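Local coordinates for protein eukaryotic translation initiation factor 2A (Schizosaccharomyces pombe, PDB 3WJ9) that probably directs the binding of initiator methionyl-tRNA to 40S ribosomal subunits in a codon-dependent manner, during the early steps of translating a few specific mRNAs, at residues Ile271-Trp276 / Arg312-Phe317; Gly334-Phe339 / Val351-Cys356; Asp61-Ala66 / Arg407-Asn412. All coordinates share one frame; numbering follows the deposited sequence.

The three contacts sample three levels at which a beta-propeller is put together. Contact 1 sets the first strands of two successive four-stranded sheets, or blades, beside each other, and contact 2 lies within the second of these blades, between its third and fourth strands. Their centres are about 14 Å apart, and a salt bridge from Arg312 NH2 to Asp337 OD2 (2.6 Å) joins them. Contact 3, its centre about 27 Å from both, encloses them along the chain, which passes through contact 1 and then contact 2 between its two segments. By bringing residues 61-66 to residues 407-412, it holds early and late parts of the propeller together in this N-terminal part of the factor.

Contact 1 of 3, residues Ile271-Trp276 / Arg312-Phe317; sequences IHDVCW and RNTLIF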
ATOM      1  N   ILE A 271      16.764  -2.669  -9.497  1.00 38.53           N
ATOM      2  CA  ILE A 271      16.391  -1.840  -8.359  1.00 37.75           C
ATOM      3  C   ILE A 271      15.525  -2.692  -7.437  1.00 47.12           C
ATOM      4  O   ILE A 271      14.560  -3.310  -7.885  1.00 41.31           O
ATOM      5  CB  ILE A 271      15.626  -0.566  -8.785  1.00 41.58           C
ATOM      6  CG1 ILE A 271      16.536   0.382  -9.572  1.00 45.94           C
ATOM      7  CG2 ILE A 271      15.066   0.150  -7.574  1.00 42.24           C
ATOM      8  CD1 ILE A 271      16.519   0.163 -11.070  1.00 59.33           C
ATOM      9  N   HIS A 272      15.877  -2.739  -6.156  1.00 49.05           N
ATOM     10  CA  HIS A 272      15.211  -3.637  -5.216  1.00 42.88           C
ATOM     11  C   HIS A 272      14.015  -2.974  -4.539  1.00 39.92           C
ATOM     12  O   HIS A 272      13.042  -3.640  -4.192  1.00 47.46           O
ATOM     13  CB  HIS A 272      16.205  -4.134  -4.161  1.00 36.48           C
ATOM     14  CG  HIS A 272      17.273  -5.032  -4.709  1.00 37.44           C
ATOM     15  ND1 HIS A 272      17.077  -6.379  -4.926  1.00 46.98           N
ATOM     16  CD2 HIS A 272      18.545  -4.772  -5.091  1.00 42.38           C
ATOM     17  CE1 HIS A 272      18.183  -6.911  -5.414  1.00 54.74           C
ATOM     18  NE2 HIS A 272      19.090  -5.957  -5.526  1.00 45.24           N
ATOM     19  N   ASP A 273      14.087  -1.660  -4.362  1.00 33.03           N
ATOM     20  CA  ASP A 273      13.011  -0.929  -3.707  1.00 41.16           C
ATOM     21  C   ASP A 273      13.004   0.542  -4.113  1.00 42.41           C
ATOM     22  O   ASP A 273      14.056   1.150  -4.296  1.00 32.46           O
ATOM     23  CB  ASP A 273      13.141  -1.050  -2.187  1.00 35.39           C
ATOM     24  CG  ASP A 273      11.798  -1.059  -1.485  1.00 44.20           C
ATOM     25  OD1 ASP A 273      10.840  -0.468  -2.024  1.00 60.48           O
ATOM     26  OD2 ASP A 273      11.699  -1.665  -0.397  1.00 58.00           O
ATOM     27  N   VAL A 274      11.813   1.106  -4.273  1.00 41.21           N
ATOM     28  CA  VAL A 274      11.670   2.534  -4.542  1.00 39.07           C
ATOM     29  C   VAL A 274      10.663   3.126  -3.556  1.00 44.22           C
ATOM     30  O   VAL A 274       9.569   2.592  -3.387  1.00 49.66           O
ATOM     31  CB  VAL A 274      11.220   2.807  -5.993  1.00 53.51           C
ATOM     32  CG1 VAL A 274      11.372   4.278  -6.324  1.00 35.61           C
ATOM     33  CG2 VAL A 274      12.030   1.966  -6.972  1.00 38.69           C
ATOM     34  N   CYS A 275      11.037   4.218  -2.894  1.00 35.80           N
ATOM     35  CA  CYS A 275      10.212   4.760  -1.818  1.00 46.15           C
ATOM     36  C   CYS A 275      10.367   6.271  -1.644  1.00 51.19           C
ATOM     37  O   CYS A 275      11.482   6.788  -1.588  1.00 50.20           O
ATOM     38  CB  CYS A 275      10.551   4.055  -0.502  1.00 36.48           C
ATOM     39  SG  CYS A 275       9.426   4.415   0.866  1.00 57.10           S
ATOM     40  N   TRP A 276       9.237   6.969  -1.561  1.00 54.93           N
ATOM     41  CA  TRP A 276       9.228   8.399  -1.266  1.00 48.78           C
ATOM     42  C   TRP A 276       9.437   8.637   0.224  1.00 49.98           C
ATOM     43  O   TRP A 276       9.496   7.694   1.008  1.00 49.78           O
ATOM     44  CB  TRP A 276       7.908   9.038  -1.709  1.00 52.92           C
ATOM     45  CG  TRP A 276       7.794   9.272  -3.183  1.00 56.84           C
ATOM     46  CD1 TRP A 276       7.233   8.439  -4.104  1.00 54.66           C
ATOM     47  CD2 TRP A 276       8.242  10.425  -3.904  1.00 51.37           C
ATOM     48  NE1 TRP A 276       7.309   8.998  -5.357  1.00 55.06           N
ATOM     49  CE2 TRP A 276       7.923  10.218  -5.259  1.00 56.24           C
ATOM     50  CE3 TRP A 276       8.883  11.611  -3.534  1.00 64.75           C
ATOM     51  CZ2 TRP A 276       8.226  11.153  -6.247  1.00 55.06           C
ATOM     52  CZ3 TRP A 276       9.181  12.537  -4.516  1.00 70.23           C
ATOM     53  CH2 TRP A 276       8.853  12.303  -5.855  1.00 59.78           C
ATOM     54  N   ARG A 312      21.095  -5.580   1.553  1.00 54.45           N
ATOM     55  CA  ARG A 312      19.779  -4.989   1.773  1.00 44.17           C
ATOM     56  C   ARG A 312      18.935  -5.003   0.499  1.00 44.75           C
ATOM     57  O   ARG A 312      19.460  -4.865  -0.607  1.00 44.17           O
ATOM     58  CB  ARG A 312      19.927  -3.557   2.291  1.00 36.40           C
ATOM     59  CG  ARG A 312      20.951  -3.406   3.410  1.00 41.52           C
ATOM     60  CD  ARG A 312      20.472  -4.040   4.708  1.00 58.77           C
ATOM     61  NE  ARG A 312      21.337  -3.690   5.832  1.00 50.37           N
ATOM     62  CZ  ARG A 312      21.944  -4.576   6.614  1.00 53.33           C
ATOM     63  NH1 ARG A 312      21.781  -5.874   6.399  1.00 51.39           N
ATOM     64  NH2 ARG A 312      22.713  -4.166   7.613  1.00 60.27           N
ATOM     65  N   ASN A 313      17.626  -5.172   0.664  1.00 39.63           N
ATOM     66  CA  ASN A 313      16.709  -5.224  -0.469  1.00 36.68           C
ATOM     67  C   ASN A 313      15.448  -4.397  -0.244  1.00 39.38           C
ATOM     68  O   ASN A 313      14.514  -4.445  -1.043  1.00 50.73           O
ATOM     69  CB  ASN A 313      16.320  -6.676  -0.772  1.00 40.83           C
ATOM     70  CG  ASN A 313      15.693  -7.383   0.425  1.00 41.32           C
ATOM     71  OD1 ASN A 313      15.205  -6.748   1.359  1.00 39.24           O
ATOM     72  ND2 ASN A 313      15.701  -8.711   0.392  1.00 40.45           N
ATOM     73  N   THR A 314      15.417  -3.652   0.857  1.00 36.46           N
ATOM     74  CA  THR A 314      14.202  -2.960   1.266  1.00 29.17           C
ATOM     75  C   THR A 314      14.496  -1.658   2.005  1.00 29.15           C
ATOM     76  O   THR A 314      15.297  -1.631   2.937  1.00 33.46           O
ATOM     77  CB  THR A 314      13.335  -3.863   2.167  1.00 35.94           C
ATOM     78  OG1 THR A 314      13.116  -5.124   1.519  1.00 42.02           O
ATOM     79  CG2 THR A 314      11.995  -3.205   2.461  1.00 39.77           C
ATOM     80  N   LEU A 315      13.835  -0.583   1.582  1.00 35.64           N
ATOM     81  CA  LEU A 315      14.012   0.730   2.193  1.00 31.57           C
ATOM     82  C   LEU A 315      12.686   1.263   2.728  1.00 37.62           C
ATOM     83  O   LEU A 315      11.657   1.142   2.068  1.00 40.37           O
ATOM     84  CB  LEU A 315      14.600   1.714   1.181  1.00 37.90           C
ATOM     85  CG  LEU A 315      14.901   3.127   1.682  1.00 36.61           C
ATOM     86  CD1 LEU A 315      16.239   3.176   2.399  1.00 34.63           C
ATOM     87  CD2 LEU A 315      14.871   4.113   0.534  1.00 41.75           C
ATOM     88  N   ILE A 316      12.710   1.847   3.924  1.00 45.38           N
ATOM     89  CA  ILE A 316      11.506   2.434   4.515  1.00 38.29           C
ATOM     90  C   ILE A 316      11.813   3.756   5.219  1.00 39.15           C
ATOM     91  O   ILE A 316      12.760   3.847   5.999  1.00 42.45           O
ATOM     92  CB  ILE A 316      10.837   1.477   5.535  1.00 41.40           C
ATOM     93  CG1 ILE A 316      10.510   0.127   4.894  1.00 47.93           C
ATOM     94  CG2 ILE A 316       9.570   2.103   6.102  1.00 46.79           C
ATOM     95  CD1 ILE A 316       9.959  -0.900   5.863  1.00 57.13           C
ATOM     96  N   PHE A 317      11.013   4.781   4.937  1.00 48.22           N
ATOM     97  CA  PHE A 317      11.125   6.055   5.639  1.00 41.64           C
ATOM     98  C   PHE A 317      10.183   6.080   6.839  1.00 39.79           C
ATOM     99  O   PHE A 317       9.077   5.540   6.781  1.00 46.15           O
ATOM    100  CB  PHE A 317      10.814   7.227   4.703  1.00 47.66           C
ATOM    101  CG  PHE A 317      11.894   7.509   3.693  1.00 46.48           C
ATOM    102  CD1 PHE A 317      11.950   6.803   2.504  1.00 43.58           C
ATOM    103  CD2 PHE A 317      12.846   8.486   3.931  1.00 50.61           C
ATOM    104  CE1 PHE A 317      12.934   7.064   1.571  1.00 48.51           C
ATOM    105  CE2 PHE A 317      13.836   8.752   3.004  1.00 39.38           C
ATOM    106  CZ  PHE A 317      13.881   8.039   1.822  1.00 34.08           C
TER
HETATM  107  O   HOH W   1       9.811  -0.209   1.044  1.00 35.15           O
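Asp273 reaches across from strand 271-276 and takes the backbone N-H of Leu315 on OD2, at 3.1 Å and with an N-H...O angle of 156°. The two strands are the first of adjacent propeller blades and run side by side, their directions only 11° apart, as the inner strands round the channel of such a fold do. The amide does not lie in the carboxylate plane but meets OD2 from above it, and the same oxygen has the methyl CG2 of Thr314 beside it at 3.3 Å. A water bridges the same two residues, donating to Asp273 OD2 and to Leu315 O.

Farther along, the interface turns apolar. Cys275 has its sulfur trans to the backbone N (chi1 -170°), which brings SG in the plane of the Phe317 ring to its edge, 3.8 Å from CD1: a sulfur-aromatic contact. Behind it, Cys275 CB rests 4.4 Å from Leu315 CD2, and Leu315 packs in turn on Val286, Ile324 and Leu326 of both sheets.

Two bulges lie behind the first shell. His272 and Asp273 both face Val286 in a classic beta bulge, and Asn313 and Thr314 repeat the device against Ala327. Both bulges fall where the CA atoms of the two strands are nearest, 5.2 Å apart at His272 and Asn313; at Trp276 and Phe317 the CA atoms are 7.5 Å apart. Polar ends are tied down locally: Thr314 OG1 donates to Asn313 OD1, Asn313 ND2 binds Phe329 O, and His272 NE2 bonds to Gly288 O. The Trp276 side chain starts away from strand 314-317; its ring packs on Ser228 and Leu230, and its NE1 is hydrogen-bonded to Lys221 O.

Contact 2 of 3, residues Gly334-Phe339 / Val351-Cys356; sequences GSIDIF and VEAANC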
ATOM      1  N   GLY A 334      18.320 -11.774   8.039  1.00 60.87           N
ATOM      2  CA  GLY A 334      17.764 -10.482   7.688  1.00 62.56           C
ATOM      3  C   GLY A 334      17.961  -9.434   8.764  1.00 55.66           C
ATOM      4  O   GLY A 334      17.195  -9.362   9.720  1.00 59.77           O
ATOM      5  N   SER A 335      18.993  -8.615   8.604  1.00 45.35           N
ATOM      6  CA  SER A 335      19.286  -7.559   9.567  1.00 46.01           C
ATOM      7  C   SER A 335      18.498  -6.291   9.259  1.00 45.59           C
ATOM      8  O   SER A 335      17.826  -6.202   8.232  1.00 49.17           O
ATOM      9  CB  SER A 335      20.784  -7.255   9.590  1.00 47.13           C
ATOM     10  OG  SER A 335      21.527  -8.395   9.984  1.00 63.85           O
ATOM     11  N   ILE A 336      18.579  -5.318  10.162  1.00 48.90           N
ATOM     12  CA  ILE A 336      17.910  -4.032   9.981  1.00 38.71           C
ATOM     13  C   ILE A 336      18.797  -2.886  10.466  1.00 33.13           C
ATOM     14  O   ILE A 336      19.344  -2.940  11.570  1.00 54.06           O
ATOM     15  CB  ILE A 336      16.559  -3.975  10.736  1.00 36.44           C
ATOM     16  CG1 ILE A 336      15.565  -4.989  10.164  1.00 39.18           C
ATOM     17  CG2 ILE A 336      15.966  -2.573  10.672  1.00 41.10           C
ATOM     18  CD1 ILE A 336      14.203  -4.945  10.821  1.00 31.44           C
ATOM     19  N   ASP A 337      18.941  -1.857   9.636  1.00 33.29           N
ATOM     20  CA  ASP A 337      19.680  -0.657  10.011  1.00 40.24           C
ATOM     21  C   ASP A 337      18.761   0.560   9.971  1.00 44.32           C
ATOM     22  O   ASP A 337      17.861   0.635   9.135  1.00 41.91           O
ATOM     23  CB  ASP A 337      20.879  -0.446   9.083  1.00 48.30           C
ATOM     24  CG  ASP A 337      21.925  -1.532   9.225  1.00 59.98           C
ATOM     25  OD1 ASP A 337      21.913  -2.234  10.256  1.00 65.49           O
ATOM     26  OD2 ASP A 337      22.762  -1.680   8.309  1.00 59.60           O
ATOM     27  N   ILE A 338      18.983   1.510  10.876  1.00 40.76           N
ATOM     28  CA  ILE A 338      18.187   2.735  10.899  1.00 44.61           C
ATOM     29  C   ILE A 338      19.080   3.975  10.870  1.00 46.70           C
ATOM     30  O   ILE A 338      19.923   4.173  11.745  1.00 50.76           O
ATOM     31  CB  ILE A 338      17.266   2.795  12.135  1.00 46.29           C
ATOM     32  CG1 ILE A 338      16.228   1.671  12.074  1.00 45.65           C
ATOM     33  CG2 ILE A 338      16.571   4.143  12.217  1.00 44.01           C
ATOM     34  CD1 ILE A 338      15.236   1.692  13.212  1.00 56.42           C
ATOM     35  N   PHE A 339      18.881   4.804   9.849  1.00 48.68           N
ATOM     36  CA  PHE A 339      19.698   5.994   9.639  1.00 46.18           C
ATOM     37  C   PHE A 339      18.898   7.268   9.896  1.00 52.56           C
ATOM     38  O   PHE A 339      17.667   7.249   9.894  1.00 58.49           O
ATOM     39  CB  PHE A 339      20.271   5.998   8.220  1.00 49.93           C
ATOM     40  CG  PHE A 339      21.109   4.789   7.903  1.00 52.39           C
ATOM     41  CD1 PHE A 339      20.524   3.615   7.453  1.00 42.51           C
ATOM     42  CD2 PHE A 339      22.483   4.827   8.062  1.00 55.31           C
ATOM     43  CE1 PHE A 339      21.296   2.505   7.167  1.00 41.84           C
ATOM     44  CE2 PHE A 339      23.259   3.722   7.779  1.00 53.49           C
ATOM     45  CZ  PHE A 339      22.666   2.560   7.330  1.00 44.19           C
ATOM     46  N   VAL A 351      19.696  -3.854  14.200  1.00 51.32           N
ATOM     47  CA  VAL A 351      19.083  -5.054  14.755  1.00 46.47           C
ATOM     48  C   VAL A 351      18.955  -6.103  13.665  1.00 39.27           C
ATOM     49  O   VAL A 351      18.994  -5.782  12.478  1.00 56.18           O
ATOM     50  CB  VAL A 351      17.686  -4.782  15.360  1.00 50.21           C
ATOM     51  CG1 VAL A 351      17.725  -3.576  16.280  1.00 55.40           C
ATOM     52  CG2 VAL A 351      16.649  -4.586  14.265  1.00 44.38           C
ATOM     53  N   GLU A 352      18.814  -7.360  14.062  1.00 40.95           N
ATOM     54  CA  GLU A 352      18.555  -8.402  13.086  1.00 49.97           C
ATOM     55  C   GLU A 352      17.198  -9.031  13.332  1.00 49.18           C
ATOM     56  O   GLU A 352      16.795  -9.256  14.472  1.00 37.24           O
ATOM     57  CB  GLU A 352      19.645  -9.474  13.110  1.00 68.24           C
ATOM     58  CG  GLU A 352      19.495 -10.492  11.988  1.00 75.81           C
ATOM     59  CD  GLU A 352      20.541 -11.583  12.030  1.00 75.12           C
ATOM     60  OE1 GLU A 352      21.434 -11.519  12.898  1.00 91.96           O
ATOM     61  OE2 GLU A 352      20.475 -12.502  11.187  1.00 61.55           O
ATOM     62  N   ALA A 353      16.488  -9.290  12.243  1.00 52.24           N
ATOM     63  CA  ALA A 353      15.238 -10.023  12.294  1.00 53.31           C
ATOM     64  C   ALA A 353      15.243 -11.036  11.163  1.00 52.13           C
ATOM     65  O   ALA A 353      14.696 -10.790  10.088  1.00 60.38           O
ATOM     66  CB  ALA A 353      14.051  -9.085  12.186  1.00 57.06           C
ATOM     67  N   ALA A 354      15.910 -12.159  11.404  1.00 48.24           N
ATOM     68  CA  ALA A 354      16.009 -13.231  10.425  1.00 52.26           C
ATOM     69  C   ALA A 354      14.624 -13.673   9.981  1.00 50.07           C
ATOM     70  O   ALA A 354      13.701 -13.747  10.795  1.00 56.66           O
ATOM     71  CB  ALA A 354      16.783 -14.402  11.001  1.00 66.84           C
ATOM     72  N   ASN A 355      14.488 -13.936   8.683  1.00 59.48           N
ATOM     73  CA  ASN A 355      13.240 -14.419   8.103  1.00 59.49           C
ATOM     74  C   ASN A 355      12.076 -13.439   8.249  1.00 61.65           C
ATOM     75  O   ASN A 355      10.919 -13.816   8.071  1.00 72.87           O
ATOM     76  CB  ASN A 355      12.863 -15.764   8.727  1.00 57.77           C
ATOM     77  CG  ASN A 355      13.852 -16.860   8.389  1.00 67.73           C
ATOM     78  OD1 ASN A 355      14.233 -17.028   7.232  1.00 76.45           O
ATOM     79  ND2 ASN A 355      14.280 -17.607   9.401  1.00 63.93           N
ATOM     80  N   CYS A 356      12.384 -12.185   8.567  1.00 53.31           N
ATOM     81  CA  CYS A 356      11.354 -11.161   8.694  1.00 48.60           C
ATOM     82  C   CYS A 356      10.686 -10.911   7.347  1.00 47.29           C
ATOM     83  O   CYS A 356      11.356 -10.664   6.344  1.00 51.58           O
ATOM     84  CB  CYS A 356      11.943  -9.862   9.243  1.00 57.61           C
ATOM     85  SG  CYS A 356      10.790  -8.480   9.329  1.00 61.04           S
TER
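This is an antiparallel hairpin pairing, the start of strand 335-340 against the end of strand 346-352, at the third and fourth strands of one propeller blade and so toward its outer edge. WD 3 passes into WD 4 here, and just beyond, the chain turns away to begin the next blade. Ile336 and Val351 form a hydrogen-bonded pair: Val351 N donates to Ile336 O at 2.8 Å. The return bond, from Ile336 N to Val351 O, is modelled as very short, so its exact length is doubtful. Ser335 and Glu352 follow as a non-hydrogen-bonded pair, and past them Ala353 N donates to Gly334 O at 2.6 Å.

The side chains divide between the two faces of the sheet. Ile336 and Val351 project together from one face, flank to flank. With CG1 of Val351 trans to its carbonyl carbon (chi1 -49°), its other methyl, CG2, is set against Ile336 CB at 3.6 Å. The far end of Ile336, CD1, comes to 4.4 Å from Ala353 CB, and this isoleucine also packs on Leu325 and Ala327 of its own sheet and on Thr370 of the next blade. On the other face Glu352 is extended, and its methylene CG lies 3.5 Å from Ser335 OG and 3.4 Å from Gly334 O.

After the last pairing bond the backbone reverses in a type II turn from Ala353 to Cys356, closed by Cys356 N donating to Ala353 O at 3.1 Å. The chemistry thus divides the work: backbone amides and carbonyls fix the register, Ile336, with Val351 against its flank, carries the apolar face on to Thr370 of the next blade, and Glu352 contributes to the other face through its aliphatic part.

Contact 3 of 3, residues Asp61-Ala66 / Arg407-Asn412; sequences DTESGA and RPRPLN
Glu63 OE2 accepts a hydrogen bond from Arg407 NH1 at 3.2 Å, the core of a salt bridge, and has Lys4 as a long, weak ion partner. The oxygen comes to the edge of the Arg407 guanidinium, near its plane, and is met on its syn side, though 34° out of the carboxylate plane; the two flat groups are turned 63° apart. Arg407 sets out extended, CG anti to the backbone N (chi1 176°), then bends at chi3 to bring NH1 to the carboxylate. Over one face of its guanidinium lies that of Arg409, whose NH2 is 4.1 Å from Glu63 OE1, a nearness of charge without a bond. Were Glu63 an alanine, Arg407 NH1 would probably lose this partner and the paired guanidinium groups the negative charge beside them.

Arg407 CD passes obliquely against Thr62, 3.6 Å from its CB, while Thr62 OG1 is hydrogen-bonded to Gly46 O. The contact ties the turn between strands 57-61 and 67-71, the last two of their propeller blade, to the segment leaving strand 401-406; the Arg407 backbone also bonds to Gln6, and Thr62 and Arg407 both pack on Tyr42 of strand 37-42.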
ATOM      1  N   ASP A  61     -14.857  -0.746  16.026  1.00 44.06           N
ATOM      2  CA  ASP A  61     -14.297   0.537  16.440  1.00 52.10           C
ATOM      3  C   ASP A  61     -12.981   0.301  17.170  1.00 51.80           C
ATOM      4  O   ASP A  61     -12.951  -0.357  18.206  1.00 57.54           O
ATOM      5  CB  ASP A  61     -15.281   1.297  17.335  1.00 42.11           C
ATOM      6  CG  ASP A  61     -14.697   2.584  17.889  1.00 46.80           C
ATOM      7  OD1 ASP A  61     -13.860   3.210  17.204  1.00 63.81           O
ATOM      8  OD2 ASP A  61     -15.074   2.967  19.016  1.00 65.29           O
ATOM      9  N   THR A  62     -11.895   0.846  16.634  1.00 49.24           N
ATOM     10  CA  THR A  62     -10.558   0.572  17.155  1.00 48.41           C
ATOM     11  C   THR A  62     -10.316   1.111  18.565  1.00 54.59           C
ATOM     12  O   THR A  62      -9.287   0.822  19.175  1.00 68.76           O
ATOM     13  CB  THR A  62      -9.476   1.150  16.227  1.00 39.44           C
ATOM     14  OG1 THR A  62      -9.551   2.581  16.232  1.00 49.10           O
ATOM     15  CG2 THR A  62      -9.667   0.637  14.811  1.00 35.35           C
ATOM     16  N   GLU A  63     -11.259   1.895  19.077  1.00 57.45           N
ATOM     17  CA  GLU A  63     -11.138   2.439  20.424  1.00 60.72           C
ATOM     18  C   GLU A  63     -11.744   1.494  21.453  1.00 56.07           C
ATOM     19  O   GLU A  63     -11.101   1.142  22.442  1.00 54.06           O
ATOM     20  CB  GLU A  63     -11.805   3.814  20.514  1.00 59.33           C
ATOM     21  CG  GLU A  63     -10.909   4.886  21.109  1.00 57.92           C
ATOM     22  CD  GLU A  63      -9.647   5.099  20.297  1.00 67.97           C
ATOM     23  OE1 GLU A  63      -9.722   5.751  19.235  1.00 72.97           O
ATOM     24  OE2 GLU A  63      -8.582   4.599  20.714  1.00 63.55           O
ATOM     25  N   SER A  64     -12.981   1.074  21.212  1.00 48.44           N
ATOM     26  CA  SER A  64     -13.685   0.208  22.148  1.00 45.13           C
ATOM     27  C   SER A  64     -13.622  -1.259  21.733  1.00 61.67           C
ATOM     28  O   SER A  64     -13.723  -2.151  22.571  1.00 68.05           O
ATOM     29  CB  SER A  64     -15.144   0.652  22.283  1.00 55.49           C
ATOM     30  OG  SER A  64     -15.796   0.658  21.027  1.00 54.18           O
ATOM     31  N   GLY A  65     -13.437  -1.503  20.441  1.00 53.34           N
ATOM     32  CA  GLY A  65     -13.467  -2.853  19.911  1.00 42.71           C
ATOM     33  C   GLY A  65     -14.884  -3.225  19.531  1.00 47.74           C
ATOM     34  O   GLY A  65     -15.145  -4.331  19.056  1.00 55.89           O
ATOM     35  N   ALA A  66     -15.802  -2.286  19.734  1.00 47.65           N
ATOM     36  CA  ALA A  66     -17.218  -2.525  19.489  1.00 45.61           C
ATOM     37  C   ALA A  66     -17.507  -2.804  18.023  1.00 47.81           C
ATOM     38  O   ALA A  66     -17.082  -2.060  17.139  1.00 52.73           O
ATOM     39  CB  ALA A  66     -18.045  -1.340  19.968  1.00 40.61           C
ATOM     40  N   ARG A 407      -2.000   0.165  13.996  1.00 44.14           N
ATOM     41  CA  ARG A 407      -3.181   0.963  13.707  1.00 34.60           C
ATOM     42  C   ARG A 407      -2.730   2.374  13.352  1.00 42.82           C
ATOM     43  O   ARG A 407      -2.259   3.111  14.218  1.00 56.38           O
ATOM     44  CB  ARG A 407      -4.136   0.989  14.898  1.00 37.32           C
ATOM     45  CG  ARG A 407      -5.346   1.875  14.688  1.00 44.01           C
ATOM     46  CD  ARG A 407      -5.999   2.227  16.007  1.00 47.50           C
ATOM     47  NE  ARG A 407      -5.084   2.940  16.890  1.00 56.21           N
ATOM     48  CZ  ARG A 407      -5.435   3.462  18.060  1.00 51.20           C
ATOM     49  NH1 ARG A 407      -6.685   3.355  18.486  1.00 51.60           N
ATOM     50  NH2 ARG A 407      -4.538   4.098  18.802  1.00 64.83           N
ATOM     51  N   PRO A 408      -2.868   2.753  12.072  1.00 43.26           N
ATOM     52  CA  PRO A 408      -2.343   4.027  11.565  1.00 38.97           C
ATOM     53  C   PRO A 408      -3.052   5.250  12.144  1.00 40.48           C
ATOM     54  O   PRO A 408      -4.280   5.285  12.184  1.00 54.15           O
ATOM     55  CB  PRO A 408      -2.589   3.929  10.058  1.00 33.10           C
ATOM     56  CG  PRO A 408      -3.754   3.013   9.932  1.00 25.77           C
ATOM     57  CD  PRO A 408      -3.598   2.006  11.033  1.00 31.91           C
ATOM     58  N   ARG A 409      -2.278   6.235  12.590  1.00 43.06           N
ATOM     59  CA  ARG A 409      -2.833   7.492  13.084  1.00 51.30           C
ATOM     60  C   ARG A 409      -2.259   8.655  12.280  1.00 55.26           C
ATOM     61  O   ARG A 409      -1.093   8.622  11.890  1.00 60.77           O
ATOM     62  CB  ARG A 409      -2.531   7.684  14.573  1.00 65.27           C
ATOM     63  CG  ARG A 409      -2.728   6.448  15.444  1.00 55.70           C
ATOM     64  CD  ARG A 409      -4.109   5.831  15.288  1.00 69.85           C
ATOM     65  NE  ARG A 409      -5.178   6.677  15.808  1.00 69.83           N
ATOM     66  CZ  ARG A 409      -6.470   6.393  15.688  1.00 54.02           C
ATOM     67  NH1 ARG A 409      -6.852   5.288  15.062  1.00 58.51           N
ATOM     68  NH2 ARG A 409      -7.383   7.213  16.191  1.00 72.33           N
ATOM     69  N   PRO A 410      -3.076   9.693  12.037  1.00 66.12           N
ATOM     70  CA  PRO A 410      -2.658  10.851  11.240  1.00 67.88           C
ATOM     71  C   PRO A 410      -2.205  12.052  12.072  1.00 78.78           C
ATOM     72  O   PRO A 410      -2.940  12.517  12.945  1.00 81.97           O
ATOM     73  CB  PRO A 410      -3.927  11.199  10.459  1.00 80.51           C
ATOM     74  CG  PRO A 410      -5.075  10.675  11.323  1.00 81.98           C
ATOM     75  CD  PRO A 410      -4.498   9.784  12.405  1.00 61.40           C
ATOM     76  N   LEU A 411      -1.006  12.547  11.775  1.00 87.83           N
ATOM     77  CA  LEU A 411      -0.469  13.763  12.387  1.00 86.87           C
ATOM     78  C   LEU A 411      -0.498  13.718  13.911  1.00101.42           C
ATOM     79  O   LEU A 411      -1.036  14.623  14.557  1.00100.67           O
ATOM     80  CB  LEU A 411      -1.245  14.993  11.905  1.00 80.45           C
ATOM     81  CG  LEU A 411      -0.889  15.623  10.558  1.00 94.68           C
ATOM     82  CD1 LEU A 411      -1.837  15.122   9.481  1.00 86.85           C
ATOM     83  CD2 LEU A 411      -0.947  17.137  10.657  1.00 88.06           C
ATOM     84  N   ASN A 412       0.065  12.661  14.484  1.00116.15           N
ATOM     85  CA  ASN A 412       0.107  12.532  15.933  1.00115.56           C
ATOM     86  C   ASN A 412       1.096  13.526  16.534  1.00 91.48           C
ATOM     87  O   ASN A 412       0.701  14.474  17.210  1.00 84.67           O
ATOM     88  CB  ASN A 412       0.476  11.100  16.326  1.00115.97           C
ATOM     89  CG  ASN A 412       0.275  10.821  17.809  1.00122.11           C
ATOM     90  OD1 ASN A 412       0.244  11.735  18.632  1.00125.38           O
ATOM     91  ND2 ASN A 412       0.123   9.545  18.153  1.00105.09           N
TER